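Local structure of 2-oxoadipate dioxygenase/decarboxylase (Pseudomonas putida, 6W1G) at residues 44-49 / 60-65; 73-78 / 82-87; 131-136 / 149-154. The protein catalyses the iron(II)-dependent conversion of 2-oxoadipate and dioxygen into D-2-hydroxyglutarate and carbon dioxide, a step in the bacterial breakdown of D-lysine. All blocks are in the same frame, centred on the assembly; numbering follows the deposited sequence.

Contact 1 of 3, residues 44-49 / 60-65; sequences QVMAQQ and GEIERL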
ATOM      1  N   GLN A  44       3.483   5.792  21.868  1.00 17.15           N
ATOM      2  CA  GLN A  44       4.647   5.376  22.640  1.00 17.80           C
ATOM      3  C   GLN A  44       5.934   5.611  21.863  1.00 16.32           C
ATOM      4  O   GLN A  44       6.913   6.102  22.420  1.00 17.13           O
ATOM      5  CB  GLN A  44       4.502   3.905  22.994  1.00 20.45           C
ATOM      6  CG  GLN A  44       5.666   3.280  23.785  1.00 25.78           C
ATOM      7  CD  GLN A  44       5.336   1.890  24.306  1.00 29.53           C
ATOM      8  OE1 GLN A  44       5.541   1.588  25.488  1.00 33.91           O
ATOM      9  NE2 GLN A  44       4.836   1.029  23.424  1.00 32.60           N
ATOM     10  N   VAL A  45       5.965   5.261  20.575  1.00 14.73           N
ATOM     11  CA  VAL A  45       7.190   5.461  19.812  1.00 15.43           C
ATOM     12  C   VAL A  45       7.546   6.939  19.776  1.00 15.93           C
ATOM     13  O   VAL A  45       8.703   7.322  19.976  1.00 16.27           O
ATOM     14  CB  VAL A  45       7.034   4.912  18.381  1.00 13.84           C
ATOM     15  CG1 VAL A  45       8.155   5.440  17.521  1.00 15.95           C
ATOM     16  CG2 VAL A  45       6.968   3.374  18.371  1.00 14.06           C
ATOM     17  N   MET A  46       6.558   7.781  19.506  1.00 16.17           N
ATOM     18  CA  MET A  46       6.884   9.202  19.381  1.00 18.05           C
ATOM     19  C   MET A  46       7.371   9.770  20.703  1.00 19.10           C
ATOM     20  O   MET A  46       8.245  10.639  20.715  1.00 21.18           O
ATOM     21  CB  MET A  46       5.726   9.978  18.768  1.00 20.69           C
ATOM     22  CG  MET A  46       5.666   9.712  17.233  1.00 24.83           C
ATOM     23  SD  MET A  46       4.355  10.469  16.338  1.00 25.63           S
ATOM     24  CE  MET A  46       2.896   9.799  17.126  1.00 27.82           C
ATOM     25  N   ALA A  47       6.848   9.261  21.813  1.00 18.02           N
ATOM     26  CA  ALA A  47       7.260   9.777  23.116  1.00 19.74           C
ATOM     27  C   ALA A  47       8.639   9.264  23.498  1.00 20.14           C
ATOM     28  O   ALA A  47       9.407   9.964  24.173  1.00 24.36           O
ATOM     29  CB  ALA A  47       6.262   9.309  24.171  1.00 22.59           C
ATOM     30  N   GLN A  48       8.958   8.028  23.129  1.00 18.13           N
ATOM     31  CA  GLN A  48      10.189   7.374  23.534  1.00 17.88           C
ATOM     32  C   GLN A  48      11.351   7.585  22.579  1.00 17.88           C
ATOM     33  O   GLN A  48      12.503   7.412  23.000  1.00 18.93           O
ATOM     34  CB  GLN A  48       9.955   5.861  23.676  1.00 20.03           C
ATOM     35  CG  GLN A  48       8.988   5.501  24.764  1.00 22.41           C
ATOM     36  CD  GLN A  48       8.721   4.019  24.897  1.00 27.59           C
ATOM     37  OE1 GLN A  48       9.240   3.184  24.140  1.00 28.62           O
ATOM     38  NE2 GLN A  48       7.889   3.681  25.856  1.00 33.35           N
ATOM     39  N   GLN A  49      11.088   8.001  21.348  1.00 16.13           N
ATOM     40  CA  GLN A  49      12.107   8.105  20.308  1.00 15.51           C
ATOM     41  C   GLN A  49      12.077   9.456  19.634  1.00 14.54           C
ATOM     42  O   GLN A  49      11.447   9.614  18.576  1.00 14.43           O
ATOM     43  CB  GLN A  49      11.926   6.994  19.287  1.00 16.17           C
ATOM     44  CG  GLN A  49      12.092   5.640  19.914  1.00 17.96           C
ATOM     45  CD  GLN A  49      12.008   4.525  18.915  1.00 18.83           C
ATOM     46  OE1 GLN A  49      12.672   4.561  17.863  1.00 21.67           O
ATOM     47  NE2 GLN A  49      11.168   3.530  19.210  1.00 20.22           N
ATOM     48  N   GLY A  60       6.485  15.929   7.346  1.00 12.15           N
ATOM     49  CA  GLY A  60       5.071  16.136   7.444  1.00 14.01           C
ATOM     50  C   GLY A  60       4.267  14.883   7.652  1.00 12.86           C
ATOM     51  O   GLY A  60       3.037  14.977   7.822  1.00 15.29           O
ATOM     52  N   GLU A  61       4.899  13.710   7.683  1.00 12.12           N
ATOM     53  CA  GLU A  61       4.144  12.492   7.875  1.00 12.24           C
ATOM     54  C   GLU A  61       3.419  12.450   9.212  1.00 11.78           C
ATOM     55  O   GLU A  61       2.423  11.710   9.345  1.00 12.56           O
ATOM     56  CB  GLU A  61       5.076  11.281   7.794  1.00 12.19           C
ATOM     57  CG  GLU A  61       5.603  10.992   6.412  1.00 13.03           C
ATOM     58  CD  GLU A  61       6.693   9.944   6.521  1.00 12.43           C
ATOM     59  OE1 GLU A  61       6.341   8.747   6.654  1.00 13.58           O
ATOM     60  OE2 GLU A  61       7.881  10.351   6.510  1.00 12.90           O
ATOM     61  N   ILE A  62       3.880  13.227  10.213  1.00 12.89           N
ATOM     62  CA  ILE A  62       3.169  13.250  11.490  1.00 14.80           C
ATOM     63  C   ILE A  62       1.704  13.608  11.290  1.00 13.71           C
ATOM     64  O   ILE A  62       0.836  13.120  12.006  1.00 16.20           O
ATOM     65  CB  ILE A  62       3.898  14.195  12.470  1.00 17.23           C
ATOM     66  CG1 ILE A  62       3.437  13.987  13.914  1.00 22.19           C
ATOM     67  CG2 ILE A  62       3.777  15.651  12.006  1.00 19.45           C
ATOM     68  CD1 ILE A  62       4.415  14.579  14.930  1.00 26.65           C
ATOM     69  N   GLU A  63       1.393  14.451  10.318  1.00 14.47           N
ATOM     70  CA  GLU A  63       0.012  14.863  10.109  1.00 15.20           C
ATOM     71  C   GLU A  63      -0.829  13.841   9.362  1.00 14.99           C
ATOM     72  O   GLU A  63      -2.050  13.885   9.463  1.00 22.14           O
ATOM     73  CB  GLU A  63       0.002  16.212   9.389  1.00 19.34           C
ATOM     74  CG  GLU A  63       0.766  17.291  10.184  1.00 24.16           C
ATOM     75  CD  GLU A  63       0.766  18.667   9.553  1.00 35.16           C
ATOM     76  OE1 GLU A  63       0.397  18.797   8.369  1.00 41.42           O
ATOM     77  OE2 GLU A  63       1.146  19.625  10.258  1.00 39.41           O
ATOM     78  N   ARG A  64      -0.224  12.936   8.620  1.00 12.02           N
ATOM     79  CA  ARG A  64      -0.968  11.945   7.828  1.00 12.02           C
ATOM     80  C   ARG A  64      -1.049  10.592   8.528  1.00 11.84           C
ATOM     81  O   ARG A  64      -1.846   9.736   8.138  1.00 12.55           O
ATOM     82  CB  ARG A  64      -0.350  11.783   6.420  1.00 12.81           C
ATOM     83  CG  ARG A  64       0.784  10.809   6.365  1.00 12.08           C
ATOM     84  CD  ARG A  64       1.553  10.803   5.015  1.00 12.12           C
ATOM     85  NE  ARG A  64       2.124   9.506   4.781  1.00 11.08           N
ATOM     86  CZ  ARG A  64       2.712   9.093   3.668  1.00 10.60           C
ATOM     87  NH1 ARG A  64       3.014   9.935   2.717  1.00 10.89           N
ATOM     88  NH2 ARG A  64       2.975   7.810   3.503  1.00 11.55           N
ATOM     89  N   LEU A  65      -0.210  10.369   9.542  1.00 11.57           N
ATOM     90  CA  LEU A  65       0.003   9.026  10.072  1.00 11.16           C
ATOM     91  C   LEU A  65      -1.267   8.408  10.650  1.00 11.95           C
ATOM     92  O   LEU A  65      -1.533   7.222  10.446  1.00 11.88           O
ATOM     93  CB  LEU A  65       1.063   9.122  11.163  1.00 11.94           C
ATOM     94  CG  LEU A  65       1.314   7.841  11.953  1.00 12.27           C
ATOM     95  CD1 LEU A  65       1.808   6.717  11.092  1.00 13.29           C
ATOM     96  CD2 LEU A  65       2.271   8.158  13.093  1.00 13.73           C
TER
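M46, near the end of helix 29-48, reaches across to I62 and L65 of the 60-65 segment, around the short helix 61-64, so that two helices joined by the intervening helix 50-59 are bridged by the side chain of one methionine. This is apolar helix-helix packing within a run of consecutive helices, and it is sparse: M46 and I62 have the nearest CA atoms, 9.6 Å apart, and the gap is spanned by the side chains alone. The M46 chain runs out extended about its CB-CG bond (chi2 178°) and then bends at the sulfur (chi3 -60°), which presents SD and CE to different partners. SD lies 4.3 Å from CD1 of I62. That methyl gets there because I62 carries CG1 anti to its backbone N and continues in an extended chain, bringing CD1 closer to the methionine than the direction of its CB alone would suggest. L65, by contrast, points its CB toward the opposite helix and offers one branch, CD2, to the methionine methyl.

The three side chains differ in setting: L65 is buried, M46 partly so, and I62 exposed, so the contact grades from interior to surface. L56 of helix 50-59 touches both M46 and I62 and completes the apolar patch between them. On another side of the short helix the chemistry turns ionic, with E61 paired to R230 and R64 to E68 and E397. Back at the methionine, its terminal CE rests 4.4 Å from CD2 of L65, a loose van der Waals approach.

Contact 2 of 3, residues 73-78 / 82-87; sequences IRVGTA and ATIARL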
ATOM      1  N   ILE A  73      -8.190  -5.203  -2.755  1.00 10.30           N
ATOM      2  CA  ILE A  73      -9.356  -5.745  -3.412  1.00 10.75           C
ATOM      3  C   ILE A  73      -8.912  -6.581  -4.599  1.00 11.58           C
ATOM      4  O   ILE A  73      -7.781  -6.477  -5.095  1.00 12.48           O
ATOM      5  CB  ILE A  73     -10.289  -4.629  -3.920  1.00 11.84           C
ATOM      6  CG1 ILE A  73      -9.594  -3.714  -4.948  1.00 13.46           C
ATOM      7  CG2 ILE A  73     -10.831  -3.871  -2.747  1.00 13.55           C
ATOM      8  CD1 ILE A  73     -10.487  -2.709  -5.661  1.00 14.63           C
ATOM      9  N   ARG A  74      -9.860  -7.361  -5.106  1.00 12.13           N
ATOM     10  CA  ARG A  74      -9.672  -8.216  -6.277  1.00 13.25           C
ATOM     11  C   ARG A  74     -10.848  -8.027  -7.206  1.00 12.62           C
ATOM     12  O   ARG A  74     -11.989  -8.042  -6.747  1.00 15.00           O
ATOM     13  CB  ARG A  74      -9.636  -9.678  -5.838  1.00 16.41           C
ATOM     14  CG  ARG A  74      -8.547  -9.946  -4.818  1.00 17.58           C
ATOM     15  CD  ARG A  74      -8.832 -11.218  -4.031  1.00 23.23           C
ATOM     16  NE  ARG A  74      -7.704 -11.606  -3.207  1.00 27.58           N
ATOM     17  CZ  ARG A  74      -7.748 -12.563  -2.295  1.00 27.18           C
ATOM     18  NH1 ARG A  74      -8.878 -13.226  -2.096  1.00 28.89           N
ATOM     19  NH2 ARG A  74      -6.671 -12.845  -1.590  1.00 31.07           N
ATOM     20  N   VAL A  75     -10.574  -7.849  -8.496  1.00 13.12           N
ATOM     21  CA  VAL A  75     -11.609  -7.759  -9.508  1.00 14.00           C
ATOM     22  C   VAL A  75     -11.432  -8.920 -10.477  1.00 14.86           C
ATOM     23  O   VAL A  75     -10.393  -9.597 -10.507  1.00 14.29           O
ATOM     24  CB  VAL A  75     -11.633  -6.398 -10.239  1.00 14.49           C
ATOM     25  CG1 VAL A  75     -11.989  -5.318  -9.286  1.00 16.00           C
ATOM     26  CG2 VAL A  75     -10.310  -6.113 -10.933  1.00 15.95           C
ATOM     27  N   GLY A  76     -12.464  -9.163 -11.281  1.00 16.11           N
ATOM     28  CA  GLY A  76     -12.518 -10.354 -12.081  1.00 16.33           C
ATOM     29  C   GLY A  76     -12.402 -10.183 -13.573  1.00 16.83           C
ATOM     30  O   GLY A  76     -12.220 -11.178 -14.268  1.00 19.79           O
ATOM     31  N   THR A  77     -12.572  -8.973 -14.093  1.00 16.56           N
ATOM     32  CA  THR A  77     -12.566  -8.772 -15.532  1.00 18.16           C
ATOM     33  C   THR A  77     -11.804  -7.505 -15.883  1.00 15.26           C
ATOM     34  O   THR A  77     -11.645  -6.589 -15.063  1.00 15.13           O
ATOM     35  CB  THR A  77     -13.983  -8.618 -16.131  1.00 18.11           C
ATOM     36  OG1 THR A  77     -14.489  -7.326 -15.773  1.00 17.68           O
ATOM     37  CG2 THR A  77     -14.917  -9.731 -15.703  1.00 20.11           C
ATOM     38  N   ALA A  78     -11.311  -7.473 -17.121  1.00 18.20           N
ATOM     39  CA  ALA A  78     -10.646  -6.282 -17.642  1.00 17.80           C
ATOM     40  C   ALA A  78     -11.530  -5.044 -17.530  1.00 17.88           C
ATOM     41  O   ALA A  78     -11.056  -3.957 -17.162  1.00 17.89           O
ATOM     42  CB  ALA A  78     -10.208  -6.496 -19.105  1.00 21.02           C
ATOM     43  N   ALA A  82     -10.548  -1.575 -15.649  1.00 13.97           N
ATOM     44  CA  ALA A  82     -10.522  -0.287 -16.334  1.00 14.02           C
ATOM     45  C   ALA A  82     -11.465   0.705 -15.690  1.00 13.66           C
ATOM     46  O   ALA A  82     -11.147   1.887 -15.556  1.00 13.23           O
ATOM     47  CB  ALA A  82     -10.881  -0.475 -17.816  1.00 15.54           C
ATOM     48  N   THR A  83     -12.644   0.233 -15.264  1.00 13.51           N
ATOM     49  CA  THR A  83     -13.592   1.153 -14.657  1.00 13.52           C
ATOM     50  C   THR A  83     -13.148   1.568 -13.269  1.00 12.94           C
ATOM     51  O   THR A  83     -13.307   2.735 -12.871  1.00 13.90           O
ATOM     52  CB  THR A  83     -14.974   0.493 -14.635  1.00 13.88           C
ATOM     53  OG1 THR A  83     -15.378   0.192 -15.970  1.00 17.41           O
ATOM     54  CG2 THR A  83     -15.979   1.458 -14.073  1.00 15.63           C
ATOM     55  N   ILE A  84     -12.572   0.623 -12.512  1.00 13.13           N
ATOM     56  CA  ILE A  84     -12.085   1.012 -11.211  1.00 12.48           C
ATOM     57  C   ILE A  84     -10.936   2.012 -11.292  1.00 11.05           C
ATOM     58  O   ILE A  84     -10.837   2.892 -10.430  1.00 11.24           O
ATOM     59  CB  ILE A  84     -11.807  -0.222 -10.368  1.00 15.91           C
ATOM     60  CG1 ILE A  84     -12.238   0.128  -8.960  1.00 17.94           C
ATOM     61  CG2 ILE A  84     -10.530  -0.687 -10.526  1.00 15.82           C
ATOM     62  CD1 ILE A  84     -12.434  -1.059  -8.153  1.00 18.73           C
ATOM     63  N   ALA A  85     -10.110   1.965 -12.346  1.00 11.87           N
ATOM     64  CA  ALA A  85      -9.122   3.014 -12.527  1.00 11.13           C
ATOM     65  C   ALA A  85      -9.780   4.367 -12.674  1.00 11.20           C
ATOM     66  O   ALA A  85      -9.296   5.371 -12.139  1.00 11.25           O
ATOM     67  CB  ALA A  85      -8.264   2.709 -13.740  1.00 11.98           C
ATOM     68  N   ARG A  86     -10.895   4.431 -13.420  1.00 11.19           N
ATOM     69  CA  ARG A  86     -11.618   5.695 -13.571  1.00 11.86           C
ATOM     70  C   ARG A  86     -12.213   6.165 -12.251  1.00 11.26           C
ATOM     71  O   ARG A  86     -12.232   7.350 -11.948  1.00 11.65           O
ATOM     72  CB  ARG A  86     -12.716   5.568 -14.628  1.00 12.82           C
ATOM     73  CG  ARG A  86     -12.175   5.305 -16.008  1.00 14.72           C
ATOM     74  CD  ARG A  86     -13.325   4.969 -16.969  1.00 18.41           C
ATOM     75  NE  ARG A  86     -14.265   6.077 -17.099  1.00 19.58           N
ATOM     76  CZ  ARG A  86     -15.581   5.966 -17.081  1.00 23.31           C
ATOM     77  NH1 ARG A  86     -16.167   4.776 -16.935  1.00 29.00           N
ATOM     78  NH2 ARG A  86     -16.318   7.067 -17.193  1.00 22.57           N
ATOM     79  N   LEU A  87     -12.756   5.229 -11.462  1.00 10.84           N
ATOM     80  CA  LEU A  87     -13.270   5.534 -10.139  1.00 10.73           C
ATOM     81  C   LEU A  87     -12.188   6.143  -9.258  1.00  9.82           C
ATOM     82  O   LEU A  87     -12.390   7.184  -8.614  1.00 10.94           O
ATOM     83  CB  LEU A  87     -13.830   4.241  -9.522  1.00 11.93           C
ATOM     84  CG  LEU A  87     -14.577   4.343  -8.205  1.00 13.07           C
ATOM     85  CD1 LEU A  87     -15.601   3.209  -8.066  1.00 15.79           C
ATOM     86  CD2 LEU A  87     -13.619   4.347  -7.038  1.00 15.80           C
TER
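I73 and I84 meet where strand 69-75 turns into helix 78-90, a beta-alpha unit in which the helix folds back over the strand that precedes it. The family belongs to the glyoxalase clan, and the strand is one of five in a mixed sheet.

The apolar part rests on I84, whose CD1 meets two side chains of the strand. I73 and I84 reach toward each other tip to tip, and I73 holds CG1 in the crowded position between backbone N and carbonyl carbon (chi1 61°). V75, two residues further along the same strand face, offers CG1 to the same I84 methyl at a looser 4.4 Å. F190 touches both isoleucines.

The polar part is the first turn of the helix. T77 is its N-cap, with OG1 accepting from N of E80, and A82 N donates to A78 O over 2.9 Å in a nearly straight bond of 167°.

I73 and V75 face the helix, on either side of R74 in the sequence. The CB of R74 is directed to the other face of the strand; this arginine binds 2-oxoadipate, is thought important for specificity, and pairs with D215. Among the apolar pairs the closest is I73 CD1 to I84 CD1, 3.6 Å.

Contact 3 of 3, residues 131-136 / 149-154; sequences SLLRLE and SILAKR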
ATOM      1  N   SER A 131      -5.990  -6.343  -7.455  1.00 12.07           N
ATOM      2  CA  SER A 131      -5.593  -7.521  -8.221  1.00 13.01           C
ATOM      3  C   SER A 131      -6.648  -7.860  -9.250  1.00 13.47           C
ATOM      4  O   SER A 131      -7.845  -7.731  -8.983  1.00 17.50           O
ATOM      5  CB  SER A 131      -5.407  -8.705  -7.279  1.00 16.53           C
ATOM      6  OG  SER A 131      -4.428  -8.472  -6.290  1.00 16.98           O
ATOM      7  N   LEU A 132      -6.178  -8.301 -10.406  1.00 13.94           N
ATOM      8  CA  LEU A 132      -7.044  -8.831 -11.435  1.00 14.21           C
ATOM      9  C   LEU A 132      -6.814 -10.335 -11.541  1.00 16.90           C
ATOM     10  O   LEU A 132      -5.687 -10.792 -11.760  1.00 16.70           O
ATOM     11  CB  LEU A 132      -6.718  -8.144 -12.758  1.00 15.52           C
ATOM     12  CG  LEU A 132      -7.415  -8.754 -13.954  1.00 16.61           C
ATOM     13  CD1 LEU A 132      -8.938  -8.685 -13.913  1.00 18.27           C
ATOM     14  CD2 LEU A 132      -6.919  -8.075 -15.238  1.00 19.83           C
ATOM     15  N   LEU A 133      -7.892 -11.096 -11.350  1.00 16.51           N
ATOM     16  CA  LEU A 133      -7.867 -12.539 -11.500  1.00 17.70           C
ATOM     17  C   LEU A 133      -7.577 -12.906 -12.951  1.00 19.75           C
ATOM     18  O   LEU A 133      -8.121 -12.305 -13.879  1.00 21.75           O
ATOM     19  CB  LEU A 133      -9.237 -13.080 -11.099  1.00 21.59           C
ATOM     20  CG  LEU A 133      -9.417 -14.596 -11.045  1.00 23.43           C
ATOM     21  CD1 LEU A 133      -8.684 -15.173  -9.862  1.00 29.30           C
ATOM     22  CD2 LEU A 133     -10.921 -14.920 -10.983  1.00 23.88           C
ATOM     23  N   ARG A 134      -6.720 -13.914 -13.146  1.00 22.78           N
ATOM     24  CA  ARG A 134      -6.404 -14.439 -14.472  1.00 26.78           C
ATOM     25  C   ARG A 134      -7.107 -15.780 -14.626  1.00 31.77           C
ATOM     26  O   ARG A 134      -6.861 -16.709 -13.845  1.00 35.13           O
ATOM     27  CB  ARG A 134      -4.897 -14.586 -14.661  1.00 27.25           C
ATOM     28  CG  ARG A 134      -4.151 -13.278 -14.410  1.00 27.77           C
ATOM     29  CD  ARG A 134      -2.776 -13.260 -15.076  1.00 30.96           C
ATOM     30  NE  ARG A 134      -2.882 -13.203 -16.533  1.00 35.08           N
ATOM     31  CZ  ARG A 134      -1.846 -13.263 -17.355  1.00 38.26           C
ATOM     32  NH1 ARG A 134      -0.633 -13.393 -16.850  1.00 38.83           N
ATOM     33  NH2 ARG A 134      -2.008 -13.190 -18.680  1.00 38.80           N
ATOM     34  N   LEU A 135      -7.996 -15.863 -15.597  1.00 30.67           N
ATOM     35  CA  LEU A 135      -8.721 -17.112 -15.790  1.00 34.41           C
ATOM     36  C   LEU A 135      -8.023 -18.109 -16.704  1.00 36.96           C
ATOM     37  O   LEU A 135      -8.394 -19.294 -16.693  1.00 36.90           O
ATOM     38  CB  LEU A 135     -10.120 -16.835 -16.335  1.00 35.86           C
ATOM     39  CG  LEU A 135     -11.034 -16.101 -15.367  1.00 35.61           C
ATOM     40  CD1 LEU A 135     -12.421 -16.009 -15.991  1.00 38.07           C
ATOM     41  CD2 LEU A 135     -11.103 -16.763 -14.001  1.00 33.82           C
ATOM     42  N   GLU A 136      -7.042 -17.680 -17.500  1.00 40.48           N
ATOM     43  CA  GLU A 136      -6.404 -18.610 -18.428  1.00 46.58           C
ATOM     44  C   GLU A 136      -5.689 -19.721 -17.676  1.00 54.51           C
ATOM     45  O   GLU A 136      -5.653 -20.871 -18.128  1.00 56.95           O
ATOM     46  CB  GLU A 136      -5.392 -17.890 -19.317  1.00 47.18           C
ATOM     47  CG  GLU A 136      -5.954 -16.777 -20.145  1.00 49.36           C
ATOM     48  CD  GLU A 136      -5.984 -15.459 -19.394  1.00 51.54           C
ATOM     49  OE1 GLU A 136      -5.550 -15.422 -18.221  1.00 50.57           O
ATOM     50  OE2 GLU A 136      -6.439 -14.465 -19.987  1.00 54.68           O
ATOM     51  N   SER A 149     -18.613 -16.925 -17.125  1.00 28.10           N
ATOM     52  CA  SER A 149     -20.014 -16.552 -17.281  1.00 33.04           C
ATOM     53  C   SER A 149     -20.523 -15.783 -16.071  1.00 32.05           C
ATOM     54  O   SER A 149     -21.217 -14.772 -16.225  1.00 36.35           O
ATOM     55  CB  SER A 149     -20.899 -17.755 -17.594  1.00 37.06           C
ATOM     56  OG  SER A 149     -20.614 -18.853 -16.746  1.00 40.88           O
ATOM     57  N   ILE A 150     -20.152 -16.211 -14.856  1.00 28.45           N
ATOM     58  CA  ILE A 150     -20.620 -15.516 -13.664  1.00 28.07           C
ATOM     59  C   ILE A 150     -20.088 -14.095 -13.649  1.00 28.97           C
ATOM     60  O   ILE A 150     -20.823 -13.132 -13.387  1.00 32.90           O
ATOM     61  CB  ILE A 150     -20.212 -16.291 -12.397  1.00 29.00           C
ATOM     62  CG1 ILE A 150     -21.013 -17.586 -12.332  1.00 32.90           C
ATOM     63  CG2 ILE A 150     -20.431 -15.441 -11.178  1.00 27.57           C
ATOM     64  CD1 ILE A 150     -20.373 -18.649 -11.474  1.00 35.24           C
ATOM     65  N   LEU A 151     -18.794 -13.940 -13.933  1.00 25.37           N
ATOM     66  CA  LEU A 151     -18.175 -12.624 -13.885  1.00 26.65           C
ATOM     67  C   LEU A 151     -18.695 -11.731 -14.996  1.00 33.77           C
ATOM     68  O   LEU A 151     -18.831 -10.515 -14.814  1.00 35.28           O
ATOM     69  CB  LEU A 151     -16.657 -12.769 -14.006  1.00 22.64           C
ATOM     70  CG  LEU A 151     -15.968 -13.370 -12.789  1.00 20.79           C
ATOM     71  CD1 LEU A 151     -14.520 -13.604 -13.120  1.00 22.29           C
ATOM     72  CD2 LEU A 151     -16.122 -12.450 -11.604  1.00 21.38           C
ATOM     73  N   ALA A 152     -19.001 -12.325 -16.146  1.00 35.87           N
ATOM     74  CA  ALA A 152     -19.343 -11.523 -17.313  1.00 38.61           C
ATOM     75  C   ALA A 152     -20.572 -10.676 -17.044  1.00 40.08           C
ATOM     76  O   ALA A 152     -20.646  -9.515 -17.476  1.00 42.33           O
ATOM     77  CB  ALA A 152     -19.585 -12.442 -18.508  1.00 40.53           C
ATOM     78  N   LYS A 153     -21.552 -11.234 -16.335  1.00 37.93           N
ATOM     79  CA  LYS A 153     -22.834 -10.569 -16.186  1.00 39.37           C
ATOM     80  C   LYS A 153     -23.003  -9.763 -14.908  1.00 36.15           C
ATOM     81  O   LYS A 153     -24.012  -9.059 -14.778  1.00 40.22           O
ATOM     82  CB  LYS A 153     -23.959 -11.598 -16.234  1.00 44.07           C
ATOM     83  CG  LYS A 153     -23.948 -12.591 -15.064  1.00 46.62           C
ATOM     84  CD  LYS A 153     -24.819 -13.800 -15.415  1.00 46.62           C
ATOM     85  CE  LYS A 153     -24.713 -14.924 -14.395  1.00 46.77           C
ATOM     86  NZ  LYS A 153     -25.067 -16.230 -15.013  1.00 48.42           N
ATOM     87  N   ARG A 154     -22.081  -9.850 -13.955  1.00 29.99           N
ATOM     88  CA  ARG A 154     -22.256  -9.043 -12.756  1.00 24.71           C
ATOM     89  C   ARG A 154     -21.939  -7.577 -13.056  1.00 21.52           C
ATOM     90  O   ARG A 154     -21.163  -7.249 -13.970  1.00 23.17           O
ATOM     91  CB  ARG A 154     -21.398  -9.567 -11.616  1.00 24.33           C
ATOM     92  CG  ARG A 154     -19.923  -9.236 -11.697  1.00 22.87           C
ATOM     93  CD  ARG A 154     -19.209  -9.852 -10.506  1.00 20.69           C
ATOM     94  NE  ARG A 154     -17.816  -9.430 -10.470  1.00 19.04           N
ATOM     95  CZ  ARG A 154     -16.951  -9.726  -9.506  1.00 18.46           C
ATOM     96  NH1 ARG A 154     -17.346 -10.442  -8.471  1.00 21.23           N
ATOM     97  NH2 ARG A 154     -15.698  -9.287  -9.583  1.00 18.12           N
TER
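L133 and L151 are the facing residues of a strand end and a helix end, their CA atoms 10.6 Å apart. Residues 131-133 close strand 127-133 in extended conformation; the chain stays extended through R134 and turns into helical phi/psi at L135. Opposite, residues 149-153 form the last part of helix 141-153, and R154 leaves the helical conformation. This is helix-on-sheet packing: through L151 the end of the helix meets the end of a strand of the mixed five-stranded sheet, and L135 just beyond it. At such a spacing the backbones make no direct contact, and the junction depends on leucine side chains.

L151 supplies the helix side alone. It points toward the strand, and its CD1 is shared by two methyls: CD2 of L133 at 4.4 Å and CD1 of L135 at 4.3 Å. L133 and L135, two residues apart, both point their CB atoms toward the helix, but they arrive by different routes. L133 has CG anti to its backbone N (chi1 -174°), whereas L135 swings CG to chi1 -66°; both bring a methyl to the same carbon. The other branch of L151 works within its own segment, where CD2 sits 3.5 Å above the centre of the R154 guanidinium plane. That apolar lid lies over one face of a group whose NE forms a salt bridge with E80 of helix 78-90.

The leucines have further neighbours. L133 also packs on L212, I213 and V216 of helix 211-217, while L135 leans on A147 and Q148 within helix 141-153. On the sheet side, S131 and L133 bond through their backbones to strand 69-75, and L132 bonds to H109 of strand 108-114.

Overall arrangement
Apolar side-chain packing recurs here at different depths: helix on helix in contact 1, helix against strand in contacts 2 and 3. Contacts 2 and 3 are buried neighbours, their centres about 11 Å apart, and belong to one sheet: strands 69-75 and 127-133 lie side by side, with V75 N 2.8 Å from S131 O in a probable hydrogen bond. G76 O also packs on L151 CD1. Contact 1 lies across the centre of the chain, about 34 Å from contact 2 and about 42 Å from contact 3 between centres, and grades into the surface. Contact 2 adds a helical backbone bond, whereas contacts 1 and 3 cross by side-chain methyls and, in contact 1, a sulfur.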